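Local structure of NEQ011 (Nanoarchaeum equitans Kin4-M, 6GQ8) at residues Y23-E28 with A83-K88. The protein is a neelaredoxin-type superoxide reductase, an iron(III)-binding enzyme that probably detoxifies the superoxide anion by reducing it. Residues are numbered along the deposited sequence; the frame is centred on the assembly and turned at random.
Sequences YKITIE and AKLEGK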
ATOM      1  N   TYR A  23      18.409  10.571  -7.288  1.00 53.92           N
ATOM      2  CA  TYR A  23      17.697  11.749  -6.814  1.00 53.85           C
ATOM      3  C   TYR A  23      17.206  11.462  -5.402  1.00 51.30           C
ATOM      4  O   TYR A  23      16.493  10.478  -5.177  1.00 48.77           O
ATOM      5  CB  TYR A  23      16.524  12.110  -7.725  1.00 50.62           C
ATOM      6  CG  TYR A  23      16.915  12.730  -9.049  1.00 52.95           C
ATOM      7  CD1 TYR A  23      17.231  14.082  -9.137  1.00 56.18           C
ATOM      8  CD2 TYR A  23      16.950  11.973 -10.213  1.00 53.66           C
ATOM      9  CE1 TYR A  23      17.585  14.657 -10.346  1.00 57.72           C
ATOM     10  CE2 TYR A  23      17.301  12.541 -11.425  1.00 61.13           C
ATOM     11  CZ  TYR A  23      17.619  13.882 -11.486  1.00 62.13           C
ATOM     12  OH  TYR A  23      17.968  14.447 -12.694  1.00 66.49           O
ATOM     13  N   LYS A  24      17.590  12.314  -4.455  1.00 52.03           N
ATOM     14  CA  LYS A  24      17.103  12.220  -3.085  1.00 50.90           C
ATOM     15  C   LYS A  24      15.891  13.134  -2.972  1.00 50.53           C
ATOM     16  O   LYS A  24      16.021  14.361  -3.030  1.00 49.95           O
ATOM     17  CB  LYS A  24      18.193  12.606  -2.090  1.00 54.16           C
ATOM     18  CG  LYS A  24      17.738  12.636  -0.641  1.00 53.76           C
ATOM     19  CD  LYS A  24      18.816  13.218   0.264  1.00 57.73           C
ATOM     20  CE  LYS A  24      18.357  13.271   1.713  1.00 57.88           C
ATOM     21  NZ  LYS A  24      19.365  13.921   2.591  1.00 68.73           N
ATOM     22  N   ILE A  25      14.716  12.537  -2.810  1.00 45.81           N
ATOM     23  CA  ILE A  25      13.449  13.240  -2.951  1.00 43.72           C
ATOM     24  C   ILE A  25      12.761  13.233  -1.593  1.00 46.56           C
ATOM     25  O   ILE A  25      12.345  12.176  -1.103  1.00 41.65           O
ATOM     26  CB  ILE A  25      12.561  12.598  -4.026  1.00 41.81           C
ATOM     27  CG1 ILE A  25      13.298  12.569  -5.370  1.00 43.38           C
ATOM     28  CG2 ILE A  25      11.257  13.362  -4.167  1.00 40.21           C
ATOM     29  CD1 ILE A  25      12.697  11.610  -6.379  1.00 42.36           C
ATOM     30  N   THR A  26      12.652  14.408  -0.982  1.00 46.05           N
ATOM     31  CA  THR A  26      11.961  14.573   0.288  1.00 46.64           C
ATOM     32  C   THR A  26      10.558  15.096   0.015  1.00 45.51           C
ATOM     33  O   THR A  26      10.382  16.032  -0.771  1.00 47.57           O
ATOM     34  CB  THR A  26      12.716  15.536   1.210  1.00 52.17           C
ATOM     35  OG1 THR A  26      14.060  15.075   1.401  1.00 48.82           O
ATOM     36  CG2 THR A  26      12.024  15.636   2.565  1.00 48.07           C
ATOM     37  N   ILE A  27       9.565  14.482   0.654  1.00 43.38           N
ATOM     38  CA  ILE A  27       8.176  14.907   0.548  1.00 43.29           C
ATOM     39  C   ILE A  27       7.662  15.136   1.960  1.00 43.44           C
ATOM     40  O   ILE A  27       7.767  14.246   2.812  1.00 41.78           O
ATOM     41  CB  ILE A  27       7.303  13.868  -0.183  1.00 40.70           C
ATOM     42  CG1 ILE A  27       7.951  13.446  -1.504  1.00 40.48           C
ATOM     43  CG2 ILE A  27       5.919  14.432  -0.450  1.00 41.13           C
ATOM     44  CD1 ILE A  27       7.560  12.059  -1.948  1.00 37.78           C
ATOM     45  N   GLU A  28       7.122  16.325   2.213  1.00 45.69           N
ATOM     46  CA  GLU A  28       6.583  16.659   3.524  1.00 46.27           C
ATOM     47  C   GLU A  28       5.272  17.408   3.355  1.00 47.41           C
ATOM     48  O   GLU A  28       5.197  18.364   2.576  1.00 49.42           O
ATOM     49  CB  GLU A  28       7.579  17.504   4.332  1.00 49.02           C
ATOM     50  CG  GLU A  28       7.144  17.779   5.765  1.00 51.26           C
ATOM     51  CD  GLU A  28       8.218  18.469   6.593  1.00 55.16           C
ATOM     52  OE1 GLU A  28       9.243  18.894   6.019  1.00 56.13           O
ATOM     53  OE2 GLU A  28       8.033  18.589   7.823  1.00 56.46           O
ATOM     54  N   ALA A  83      15.596   7.548  -6.077  1.00 37.55           N
ATOM     55  CA  ALA A  83      15.239   6.990  -7.373  1.00 37.13           C
ATOM     56  C   ALA A  83      16.273   7.369  -8.421  1.00 44.24           C
ATOM     57  O   ALA A  83      16.877   8.443  -8.363  1.00 46.22           O
ATOM     58  CB  ALA A  83      13.856   7.467  -7.827  1.00 35.17           C
ATOM     59  N   LYS A  84      16.458   6.467  -9.383  1.00 40.01           N
ATOM     60  CA  LYS A  84      17.177   6.752 -10.617  1.00 43.51           C
ATOM     61  C   LYS A  84      16.154   7.188 -11.658  1.00 45.33           C
ATOM     62  O   LYS A  84      15.238   6.426 -11.982  1.00 39.62           O
ATOM     63  CB  LYS A  84      17.921   5.507 -11.095  1.00 47.28           C
ATOM     64  CG  LYS A  84      18.933   4.965 -10.104  1.00 51.00           C
ATOM     65  CD  LYS A  84      19.676   3.761 -10.662  1.00 55.78           C
ATOM     66  CE  LYS A  84      20.781   3.311  -9.721  1.00 60.10           C
ATOM     67  NZ  LYS A  84      21.557   2.173 -10.280  1.00 68.05           N
ATOM     68  N   LEU A  85      16.300   8.402 -12.179  1.00 41.89           N
ATOM     69  CA  LEU A  85      15.346   8.950 -13.134  1.00 42.24           C
ATOM     70  C   LEU A  85      16.072   9.337 -14.412  1.00 47.79           C
ATOM     71  O   LEU A  85      17.067  10.067 -14.367  1.00 49.39           O
ATOM     72  CB  LEU A  85      14.614  10.161 -12.553  1.00 40.55           C
ATOM     73  CG  LEU A  85      13.911   9.928 -11.215  1.00 38.33           C
ATOM     74  CD1 LEU A  85      13.325  11.226 -10.686  1.00 40.57           C
ATOM     75  CD2 LEU A  85      12.834   8.865 -11.362  1.00 36.47           C
ATOM     76  N   GLU A  86      15.565   8.858 -15.545  1.00 51.58           N
ATOM     77  CA  GLU A  86      16.185   9.106 -16.840  1.00 53.99           C
ATOM     78  C   GLU A  86      15.464  10.248 -17.541  1.00 51.54           C
ATOM     79  O   GLU A  86      14.234  10.234 -17.663  1.00 48.76           O
ATOM     80  CB  GLU A  86      16.163   7.852 -17.717  1.00 58.22           C
ATOM     81  CG  GLU A  86      16.915   8.016 -19.034  1.00 62.17           C
ATOM     82  CD  GLU A  86      16.817   6.792 -19.922  1.00 66.87           C
ATOM     83  OE1 GLU A  86      15.699   6.468 -20.377  1.00 66.61           O
ATOM     84  OE2 GLU A  86      17.856   6.142 -20.153  1.00 70.90           O
ATOM     85  N   GLY A  87      16.231  11.232 -17.993  1.00 56.31           N
ATOM     86  CA  GLY A  87      15.684  12.327 -18.761  1.00 59.38           C
ATOM     87  C   GLY A  87      15.113  13.420 -17.886  1.00 60.14           C
ATOM     88  O   GLY A  87      15.166  13.387 -16.656  1.00 58.87           O
ATOM     89  N   LYS A  88      14.554  14.422 -18.552  1.00 61.94           N
ATOM     90  CA  LYS A  88      13.916  15.535 -17.874  1.00 61.74           C
ATOM     91  C   LYS A  88      12.411  15.320 -17.795  1.00 56.37           C
ATOM     92  O   LYS A  88      11.822  14.556 -18.565  1.00 52.39           O
ATOM     93  CB  LYS A  88      14.237  16.853 -18.584  1.00 70.65           C
ATOM     94  CG  LYS A  88      15.705  17.234 -18.480  1.00 74.91           C
ATOM     95  CD  LYS A  88      15.981  18.620 -19.036  1.00 81.51           C
ATOM     96  CE  LYS A  88      17.440  19.000 -18.829  1.00 84.29           C
ATOM     97  NZ  LYS A  88      17.776  20.313 -19.445  1.00 88.86           N
TER
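Y23 and A83 join the two strands through their backbones, an antiparallel hydrogen-bonded pair whose CA atoms lie 5.4 Å apart. Y23 N reaches A83 O at 2.8 Å in a nearly straight bond, 170° at the hydrogen; the return bond, from A83 N to Y23 O, is longer at 3.2 Å and more bent. The pairing is continued by I25 with V81, whereas the strand ends after K84 and L85 already belongs to the turn that follows.

The apolar part of the contact shows how side chains can follow a departing chain when backbone bonds no longer do. With its CG anti to the carbonyl carbon (chi1 -74°), Y23 sends its ring past A83 to L85. The ring meets L85 obliquely: Y23 CD2 lies 3.7 Å from L85 CD1, and Y23 CE2 3.8 Å from L85 CB. L85 O lies in the ring plane at its edge, 3.9 Å from Y23 CE2. More loosely, I25 adds its CD1 at 4.4 Å from the same L85 CD1. L109 touches both Y23 and L85, and K18 makes a cation-pi contact with the ring. An alanine in place of Y23 would keep the backbone pair but would probably open a gap beside L85 and leave K18 without its pi partner.

A83 and K84 also pair with a strand of a second subunit, continuing the sheet across the interface. Within the chain, the start of strand 22-29 is paired antiparallel with the end of strand 74-84, in the three-stranded sheet of the immunoglobulin-like beta-sandwich of the desulfoferrodoxin family, away from the iron site.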